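Long-range contacts in putative metal-dependent hydrolase (Parabacteroides distasonis ATCC 8503, PDB 3KL7), which binds two zinc ions in a metallo-beta-lactamase-type fold and is probably a hydrolase, its substrate unknown: residues T24-E29 with T151-R156; K173-A178 with R198-K203. One frame throughout, in Å; residues are numbered along the deposited sequence. Where two conformers were deposited one is given.

Interaction 1: residues T24-E29 with T151-R156; sequences TKSGKE and TFDGLR
Asp153 reaches across to the turn at Thr24-Gly27 with its carboxylate, and one oxygen, OD2, does most of the work. Its CG lies anti to the backbone N (chi1 -173°), which extends the acid away from its own hairpin. Three donors meet on OD2. The hydroxyl of Thr24 gives a short bond, OG1 to Asp153 OD2 2.5 Å, on the anti side of the carboxylate. The backbone N of Ser26 comes in on the syn side, 3.1 Å from Asp153 OD2. Both donors are tilted out of the carboxylate plane. Ser26 OG, also 2.5 Å from Asp153 OD2, arrives from above that plane, 38° out of it. Three bonds from separate directions should hold the carboxylate against swinging.

The side chains of Thr24 and Asp153 cross at about a right angle. The methyl branch of Thr24 takes the neighbouring side, CG2 resting 3.6 Å from Phe152 O and 4.2 Å from Leu155 CB. Lys25, extended beyond CG, runs over the face of the carboxylate opposite Ser26 OG. Lys25 CG is 3.2 Å from Asp153 O, and its CE packs near Asp153 OD1 and Gly154 CA. The ammonium stays beyond salt-bridge range: Lys25 NZ is 4.6 Å from Asp153 OD1, so any attraction is probably modest. A water joins the backbones, donating to Asp153 O and accepting a weak bond from Lys25 N.

Tyr44 of strand 39-44 touches both Thr24 and Asp153. The contact joins two beta turns. A type I turn, Thr24-Gly27, links strands 19-23 and 29-36, while a type I' turn, Phe152-Leu155, closes the hairpin of strands 146-152 and 155-159. Asp153 thus ties together hairpin ends from the two sheets of the metallo-beta-lactamase fold, away from the zinc site.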
ATOM      1  N   THR A  24      -5.111 -18.270  -1.309  1.00 13.62           N
ATOM      2  CA  THR A  24      -6.107 -17.959  -0.249  1.00 12.62           C
ATOM      3  C   THR A  24      -6.688 -19.286   0.280  1.00 12.86           C
ATOM      4  O   THR A  24      -6.326 -20.339  -0.208  1.00 12.26           O
ATOM      5  CB  THR A  24      -7.238 -17.098  -0.790  1.00 12.47           C
ATOM      6  OG1 THR A  24      -8.063 -17.888  -1.653  1.00 11.63           O
ATOM      7  CG2 THR A  24      -6.689 -15.876  -1.569  1.00 10.63           C
ATOM      8  N   LYS A  25      -7.594 -19.232   1.268  1.00 13.05           N
ATOM      9  CA  LYS A  25      -8.083 -20.488   1.898  1.00 13.53           C
ATOM     10  C   LYS A  25      -8.858 -21.395   0.944  1.00 13.42           C
ATOM     11  O   LYS A  25      -8.860 -22.611   1.115  1.00 13.96           O
ATOM     12  CB  LYS A  25      -8.910 -20.229   3.192  1.00 14.01           C
ATOM     13  CG  LYS A  25      -9.773 -19.001   3.164  1.00 15.96           C
ATOM     14  CD  LYS A  25     -10.844 -19.003   4.268  1.00 17.65           C
ATOM     15  CE  LYS A  25     -11.727 -17.722   4.189  1.00 18.38           C
ATOM     16  NZ  LYS A  25     -12.842 -17.748   5.124  1.00 18.43           N
ATOM     17  N   SER A  26      -9.509 -20.819  -0.064  1.00 13.15           N
ATOM     18  CA  SER A  26     -10.311 -21.629  -0.980  1.00 13.25           C
ATOM     19  C   SER A  26      -9.504 -22.073  -2.209  1.00 13.45           C
ATOM     20  O   SER A  26     -10.011 -22.774  -3.052  1.00 13.45           O
ATOM     21  CB  SER A  26     -11.574 -20.883  -1.408  1.00 12.65           C
ATOM     22  OG  SER A  26     -11.273 -19.837  -2.322  1.00 14.04           O
ATOM     23  N   GLY A  27      -8.251 -21.642  -2.288  1.00 14.01           N
ATOM     24  CA  GLY A  27      -7.365 -22.045  -3.353  1.00 14.16           C
ATOM     25  C   GLY A  27      -7.161 -20.987  -4.418  1.00 14.62           C
ATOM     26  O   GLY A  27      -6.488 -21.229  -5.406  1.00 14.94           O
ATOM     27  N   LYS A  28      -7.732 -19.813  -4.223  1.00 15.00           N
ATOM     28  CA  LYS A  28      -7.620 -18.781  -5.212  1.00 15.58           C
ATOM     29  C   LYS A  28      -6.245 -18.076  -5.107  1.00 16.03           C
ATOM     30  O   LYS A  28      -5.609 -18.079  -4.054  1.00 14.49           O
ATOM     31  CB  LYS A  28      -8.805 -17.797  -5.113  1.00 16.15           C
ATOM     32  CG  LYS A  28     -10.157 -18.409  -5.652  1.00 16.57           C
ATOM     33  CD  LYS A  28     -11.275 -17.381  -5.752  1.00 18.09           C
ATOM     34  CE  LYS A  28     -12.418 -17.859  -6.710  1.00 17.43           C
ATOM     35  N   GLU A  29      -5.793 -17.505  -6.219  1.00 16.53           N
ATOM     36  CA  GLU A  29      -4.465 -16.941  -6.284  1.00 17.27           C
ATOM     37  C   GLU A  29      -4.461 -15.404  -6.283  1.00 17.06           C
ATOM     38  O   GLU A  29      -5.181 -14.761  -7.068  1.00 17.26           O
ATOM     39  CB  GLU A  29      -3.739 -17.457  -7.530  1.00 17.55           C
ATOM     40  CG  GLU A  29      -2.234 -17.244  -7.485  1.00 19.61           C
ATOM     41  CD  GLU A  29      -1.560 -17.513  -8.812  1.00 21.20           C
ATOM     42  OE1 GLU A  29      -1.834 -16.770  -9.783  1.00 22.91           O
ATOM     43  OE2 GLU A  29      -0.747 -18.465  -8.886  1.00 23.69           O
ATOM     44  N   THR A 151      -8.726  -7.357   1.894  1.00 14.18           N
ATOM     45  CA  THR A 151      -8.961  -8.743   2.241  1.00 14.02           C
ATOM     46  C   THR A 151      -9.501  -9.510   1.025  1.00 13.78           C
ATOM     47  O   THR A 151     -10.508  -9.140   0.459  1.00 13.65           O
ATOM     48  CB  THR A 151      -9.945  -8.866   3.435  1.00 14.65           C
ATOM     49  OG1 THR A 151      -9.456  -8.079   4.552  1.00 14.12           O
ATOM     50  CG2 THR A 151     -10.102 -10.346   3.859  1.00 12.71           C
ATOM     51  N   PHE A 152      -8.773 -10.560   0.618  1.00 13.37           N
ATOM     52  CA  PHE A 152      -9.196 -11.451  -0.450  1.00 12.74           C
ATOM     53  C   PHE A 152      -9.390 -12.856   0.157  1.00 13.26           C
ATOM     54  O   PHE A 152      -8.423 -13.494   0.540  1.00 13.63           O
ATOM     55  CB  PHE A 152      -8.119 -11.546  -1.533  1.00 12.82           C
ATOM     56  CG  PHE A 152      -7.581 -10.216  -2.003  1.00 12.06           C
ATOM     57  CD1 PHE A 152      -6.524  -9.598  -1.333  1.00 13.30           C
ATOM     58  CD2 PHE A 152      -8.106  -9.600  -3.123  1.00 11.68           C
ATOM     59  CE1 PHE A 152      -6.012  -8.375  -1.785  1.00 13.44           C
ATOM     60  CE2 PHE A 152      -7.607  -8.367  -3.572  1.00 13.58           C
ATOM     61  CZ  PHE A 152      -6.559  -7.764  -2.911  1.00 12.83           C
ATOM     62  N   ASP A 153     -10.635 -13.312   0.270  1.00 13.35           N
ATOM     63  CA  ASP A 153     -10.912 -14.682   0.715  1.00 14.44           C
ATOM     64  C   ASP A 153     -10.046 -15.039   1.957  1.00 15.19           C
ATOM     65  O   ASP A 153      -9.408 -16.078   2.005  1.00 15.03           O
ATOM     66  CB  ASP A 153     -10.627 -15.651  -0.456  1.00 13.94           C
ATOM     67  CG  ASP A 153     -11.043 -17.081  -0.167  1.00 14.41           C
ATOM     68  OD1 ASP A 153     -11.961 -17.303   0.653  1.00 15.29           O
ATOM     69  OD2 ASP A 153     -10.455 -17.994  -0.789  1.00 12.93           O
ATOM     70  N   GLY A 154     -10.017 -14.141   2.941  1.00 16.30           N
ATOM     71  CA  GLY A 154      -9.289 -14.390   4.196  1.00 16.64           C
ATOM     72  C   GLY A 154      -7.837 -13.899   4.212  1.00 17.21           C
ATOM     73  O   GLY A 154      -7.246 -13.762   5.275  1.00 18.00           O
ATOM     74  N   LEU A 155      -7.258 -13.645   3.038  1.00 17.11           N
ATOM     75  CA  LEU A 155      -5.878 -13.169   2.960  1.00 16.97           C
ATOM     76  C   LEU A 155      -5.882 -11.665   3.121  1.00 16.17           C
ATOM     77  O   LEU A 155      -6.455 -10.967   2.298  1.00 16.12           O
ATOM     78  CB  LEU A 155      -5.261 -13.547   1.611  1.00 17.28           C
ATOM     79  CG  LEU A 155      -3.783 -13.254   1.443  1.00 17.24           C
ATOM     80  CD1 LEU A 155      -2.988 -14.248   2.202  1.00 19.01           C
ATOM     81  CD2 LEU A 155      -3.418 -13.304  -0.020  1.00 19.08           C
ATOM     82  N   ARG A 156      -5.236 -11.172   4.183  1.00 15.40           N
ATOM     83  CA  ARG A 156      -5.233  -9.729   4.504  1.00 15.28           C
ATOM     84  C   ARG A 156      -3.916  -9.060   4.153  1.00 14.79           C
ATOM     85  O   ARG A 156      -2.876  -9.435   4.641  1.00 15.23           O
ATOM     86  CB  ARG A 156      -5.581  -9.505   5.992  1.00 15.25           C
ATOM     87  CG  ARG A 156      -7.057  -9.878   6.316  1.00 15.16           C
ATOM     88  CD  ARG A 156      -7.354 -10.077   7.814  1.00 15.49           C
ATOM     89  NE  ARG A 156      -7.046  -8.919   8.669  1.00 15.90           N
ATOM     90  CZ  ARG A 156      -7.714  -7.757   8.661  1.00 17.20           C
ATOM     91  NH1 ARG A 156      -8.707  -7.550   7.823  1.00 17.46           N
ATOM     92  NH2 ARG A 156      -7.367  -6.798   9.490  1.00 19.48           N
TER
HETATM   93  O   HOH W   1      -7.046 -16.832   3.159  1.00 17.84           O

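Interaction 2: residues K173-A178 with R198-K203; sequences KDIDIA and RMFSPK
Phe200, Pro202, Ile175 and Ala178 form the apolar part of this contact. The Phe200 ring meets Ala178 at its edge, with CZ 3.8 Å from Ala178 CB. Ile175 approaches the same ring obliquely, its CG1 3.9 Å from Phe200 CD2. Phe200 has its ring between its own backbone N and carbonyl carbon (chi1 69°), which directs it at the strand. Pro202 adds a second surface: its CB lies 3.8 Å from Ala178 CB. Pro202 CD also sits over one face of the Phe200 ring, offset toward the rim.

These residues belong to a beta-alpha-beta unit. Strand 177-181 is followed by helix 190-200 and then by strand 204-208, which lies parallel to the first. The contact packs the exit from the helix against the entry to strand 177-181. Ser201, with positive phi, turns the chain out of the helix.

Backbone polar links run beside the apolar patch. Lys203 N makes a weak hydrogen bond to Ile175 O. The same carbonyl receives a CA-H...O contact from Pro202 CA at 3.5 Å. A water accepts from Ile175 N and donates to Phe200 O.

One salt bridge lies at the exposed end. Lys203 and Asp176 run side by side, pointing the same way, and NZ is 3.2 Å from Asp176 OD1. The ammonium comes from above the carboxylate plane, 38° out of it. The other oxygen, Asp176 OD2, accepts a hydrogen bond from Arg156 N, so this carboxylate links strand 155-159 to Lys203.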
ATOM      1  N   LYS A 173      -4.850  -6.408  13.071  1.00 18.41           N
ATOM      2  CA  LYS A 173      -4.919  -7.825  13.439  1.00 18.41           C
ATOM      3  C   LYS A 173      -4.901  -8.719  12.222  1.00 18.38           C
ATOM      4  O   LYS A 173      -5.418  -8.354  11.162  1.00 18.38           O
ATOM      5  CB  LYS A 173      -6.161  -8.104  14.269  1.00 18.60           C
ATOM      6  CG  LYS A 173      -6.303  -7.227  15.535  1.00 19.89           C
ATOM      7  CD  LYS A 173      -5.082  -7.344  16.492  1.00 21.09           C
ATOM      8  CE  LYS A 173      -5.279  -6.478  17.749  1.00 21.97           C
ATOM      9  NZ  LYS A 173      -4.008  -6.304  18.567  1.00 23.17           N
ATOM     10  N   ASP A 174      -4.274  -9.889  12.382  1.00 18.27           N
ATOM     11  CA  ASP A 174      -4.296 -10.962  11.388  1.00 17.57           C
ATOM     12  C   ASP A 174      -3.859 -10.515   9.994  1.00 17.05           C
ATOM     13  O   ASP A 174      -4.512 -10.851   8.985  1.00 16.15           O
ATOM     14  CB  ASP A 174      -5.671 -11.582  11.346  1.00 17.75           C
ATOM     15  CG  ASP A 174      -6.080 -12.187  12.695  1.00 19.75           C
ATOM     16  OD1 ASP A 174      -5.300 -12.986  13.248  1.00 20.37           O
ATOM     17  OD2 ASP A 174      -7.184 -11.856  13.202  1.00 22.53           O
ATOM     18  N   ILE A 175      -2.761  -9.770   9.929  1.00 16.43           N
ATOM     19  CA  ILE A 175      -2.237  -9.317   8.658  1.00 17.06           C
ATOM     20  C   ILE A 175      -1.309 -10.385   8.090  1.00 17.42           C
ATOM     21  O   ILE A 175      -0.345 -10.772   8.723  1.00 17.81           O
ATOM     22  CB  ILE A 175      -1.503  -7.972   8.793  1.00 17.00           C
ATOM     23  CG1 ILE A 175      -2.465  -6.880   9.349  1.00 17.44           C
ATOM     24  CG2 ILE A 175      -0.925  -7.539   7.454  1.00 16.96           C
ATOM     25  CD1 ILE A 175      -3.642  -6.494   8.403  1.00 15.21           C
ATOM     26  N   ASP A 176      -1.639 -10.891   6.902  1.00 17.74           N
ATOM     27  CA  ASP A 176      -0.791 -11.884   6.222  1.00 17.39           C
ATOM     28  C   ASP A 176       0.409 -11.209   5.534  1.00 16.05           C
ATOM     29  O   ASP A 176       1.529 -11.694   5.608  1.00 14.75           O
ATOM     30  CB  ASP A 176      -1.611 -12.665   5.185  1.00 17.66           C
ATOM     31  CG  ASP A 176      -2.655 -13.573   5.825  1.00 19.15           C
ATOM     32  OD1 ASP A 176      -2.290 -14.697   6.271  1.00 20.49           O
ATOM     33  OD2 ASP A 176      -3.847 -13.171   5.869  1.00 20.21           O
ATOM     34  N   ILE A 177       0.149 -10.097   4.858  1.00 15.90           N
ATOM     35  CA  ILE A 177       1.189  -9.400   4.066  1.00 15.50           C
ATOM     36  C   ILE A 177       1.138  -7.906   4.336  1.00 15.22           C
ATOM     37  O   ILE A 177       0.092  -7.316   4.325  1.00 14.25           O
ATOM     38  CB  ILE A 177       0.989  -9.620   2.540  1.00 15.21           C
ATOM     39  CG1 ILE A 177       1.055 -11.113   2.186  1.00 15.24           C
ATOM     40  CG2 ILE A 177       2.072  -8.817   1.734  1.00 15.65           C
ATOM     41  CD1 ILE A 177       0.281 -11.506   0.918  1.00 14.77           C
ATOM     42  N   ALA A 178       2.283  -7.301   4.584  1.00 16.08           N
ATOM     43  CA  ALA A 178       2.317  -5.886   4.878  1.00 16.60           C
ATOM     44  C   ALA A 178       3.356  -5.187   4.077  1.00 17.05           C
ATOM     45  O   ALA A 178       4.443  -5.693   3.878  1.00 18.32           O
ATOM     46  CB  ALA A 178       2.544  -5.642   6.399  1.00 16.11           C
ATOM     47  N   ARG A 198       6.920  -5.078  14.545  1.00 16.19           N
ATOM     48  CA  ARG A 198       6.742  -5.839  15.795  0.50 15.95           C
ATOM     49  C   ARG A 198       5.420  -5.486  16.504  1.00 16.10           C
ATOM     50  O   ARG A 198       4.925  -6.248  17.328  1.00 15.80           O
ATOM     51  CB  ARG A 198       7.940  -5.638  16.737  0.50 15.72           C
ATOM     52  CG  ARG A 198       9.213  -6.375  16.273  0.50 15.67           C
ATOM     53  CD  ARG A 198      10.333  -6.373  17.341  0.50 15.92           C
ATOM     54  NE  ARG A 198      11.580  -6.928  16.808  0.50 15.87           N
ATOM     55  CZ  ARG A 198      11.964  -8.188  16.952  0.50 15.01           C
ATOM     56  NH1 ARG A 198      11.214  -9.044  17.641  0.50 14.99           N
ATOM     57  NH2 ARG A 198      13.102  -8.589  16.417  0.50 14.49           N
HETATM   58  N   MSE A 199       4.848  -4.347  16.172  1.00 16.65           N
HETATM   59  CA  MSE A 199       3.594  -3.951  16.789  1.00 16.98           C
HETATM   60  C   MSE A 199       2.395  -4.843  16.352  1.00 16.98           C
HETATM   61  O   MSE A 199       1.432  -4.984  17.093  1.00 16.57           O
HETATM   62  CB  MSE A 199       3.295  -2.484  16.483  1.00 16.86           C
HETATM   63  CG  MSE A 199       4.055  -1.489  17.380  1.00 16.47           C
HETATM   64 SE   MSE A 199       3.342   0.309  17.133  0.75 14.35          SE
HETATM   65  CE  MSE A 199       4.224   0.789  15.506  1.00 13.11           C
ATOM     66  N   PHE A 200       2.463  -5.417  15.145  1.00 17.28           N
ATOM     67  CA  PHE A 200       1.352  -6.243  14.641  1.00 17.09           C
ATOM     68  C   PHE A 200       1.751  -7.592  13.980  1.00 17.11           C
ATOM     69  O   PHE A 200       0.880  -8.360  13.558  1.00 17.17           O
ATOM     70  CB  PHE A 200       0.437  -5.409  13.706  1.00 17.19           C
ATOM     71  CG  PHE A 200       1.068  -5.018  12.389  1.00 15.93           C
ATOM     72  CD1 PHE A 200       2.015  -3.990  12.326  1.00 15.29           C
ATOM     73  CD2 PHE A 200       0.682  -5.639  11.212  1.00 14.83           C
ATOM     74  CE1 PHE A 200       2.588  -3.617  11.112  1.00 14.92           C
ATOM     75  CE2 PHE A 200       1.255  -5.256   9.976  1.00 15.04           C
ATOM     76  CZ  PHE A 200       2.203  -4.240   9.938  1.00 14.43           C
ATOM     77  N   SER A 201       3.055  -7.861  13.904  1.00 17.24           N
ATOM     78  CA  SER A 201       3.579  -9.167  13.469  1.00 17.16           C
ATOM     79  C   SER A 201       2.976  -9.704  12.200  1.00 17.45           C
ATOM     80  O   SER A 201       2.335 -10.767  12.220  1.00 17.24           O
ATOM     81  CB  SER A 201       3.378 -10.202  14.572  1.00 17.10           C
ATOM     82  OG  SER A 201       4.234  -9.945  15.654  1.00 17.55           O
ATOM     83  N   PRO A 202       3.170  -9.000  11.085  1.00 17.35           N
ATOM     84  CA  PRO A 202       2.715  -9.575   9.846  1.00 17.47           C
ATOM     85  C   PRO A 202       3.535 -10.817   9.514  1.00 17.60           C
ATOM     86  O   PRO A 202       4.709 -10.906   9.890  1.00 17.73           O
ATOM     87  CB  PRO A 202       2.957  -8.472   8.831  1.00 17.50           C
ATOM     88  CG  PRO A 202       4.020  -7.631   9.428  1.00 17.43           C
ATOM     89  CD  PRO A 202       3.802  -7.694  10.893  1.00 17.80           C
ATOM     90  N   LYS A 203       2.918 -11.780   8.844  1.00 16.97           N
ATOM     91  CA  LYS A 203       3.604 -12.958   8.480  1.00 16.61           C
ATOM     92  C   LYS A 203       4.673 -12.635   7.432  1.00 16.36           C
ATOM     93  O   LYS A 203       5.779 -13.129   7.507  1.00 16.31           O
ATOM     94  CB  LYS A 203       2.628 -13.992   7.978  1.00 17.06           C
ATOM     95  CG  LYS A 203       1.707 -14.538   9.081  1.00 18.15           C
ATOM     96  CD  LYS A 203       0.492 -15.188   8.506  1.00 19.97           C
ATOM     97  CE  LYS A 203      -0.309 -15.919   9.564  1.00 21.50           C
ATOM     98  NZ  LYS A 203      -1.693 -16.211   9.058  1.00 24.80           N
TER
HETATM   99  O   HOH W   2      -1.579  -5.905  16.955  1.00 27.36           O
HETATM  100  O   HOH W   3      -1.332  -8.656  12.519  1.00 22.47           O
HETATM  101  O   HOH W   4      -0.337 -12.105  11.614  1.00 28.24           O

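In the fold
Interaction 1 closes along the chain before interaction 2 opens, and their centres are about 16 Å apart. Both reach the same seven-stranded mixed sheet. Interaction 1 uses the hairpin of strands 146-152 and 155-159, and interaction 2 the start of the adjacent strand 177-181. They touch directly: Arg156 O and Asp176 N, 3.0 Å apart, probably form a hydrogen bond, as do Arg156 NH2 and Lys173 O. Interaction 2 packs the end of helix 190-200 and the chain leaving it against the approach to strand 177-181. Both lie away from the zinc site: interaction 1 joins the two sheets at their hairpin ends, and interaction 2 closes a beta-alpha-beta unit within one of them.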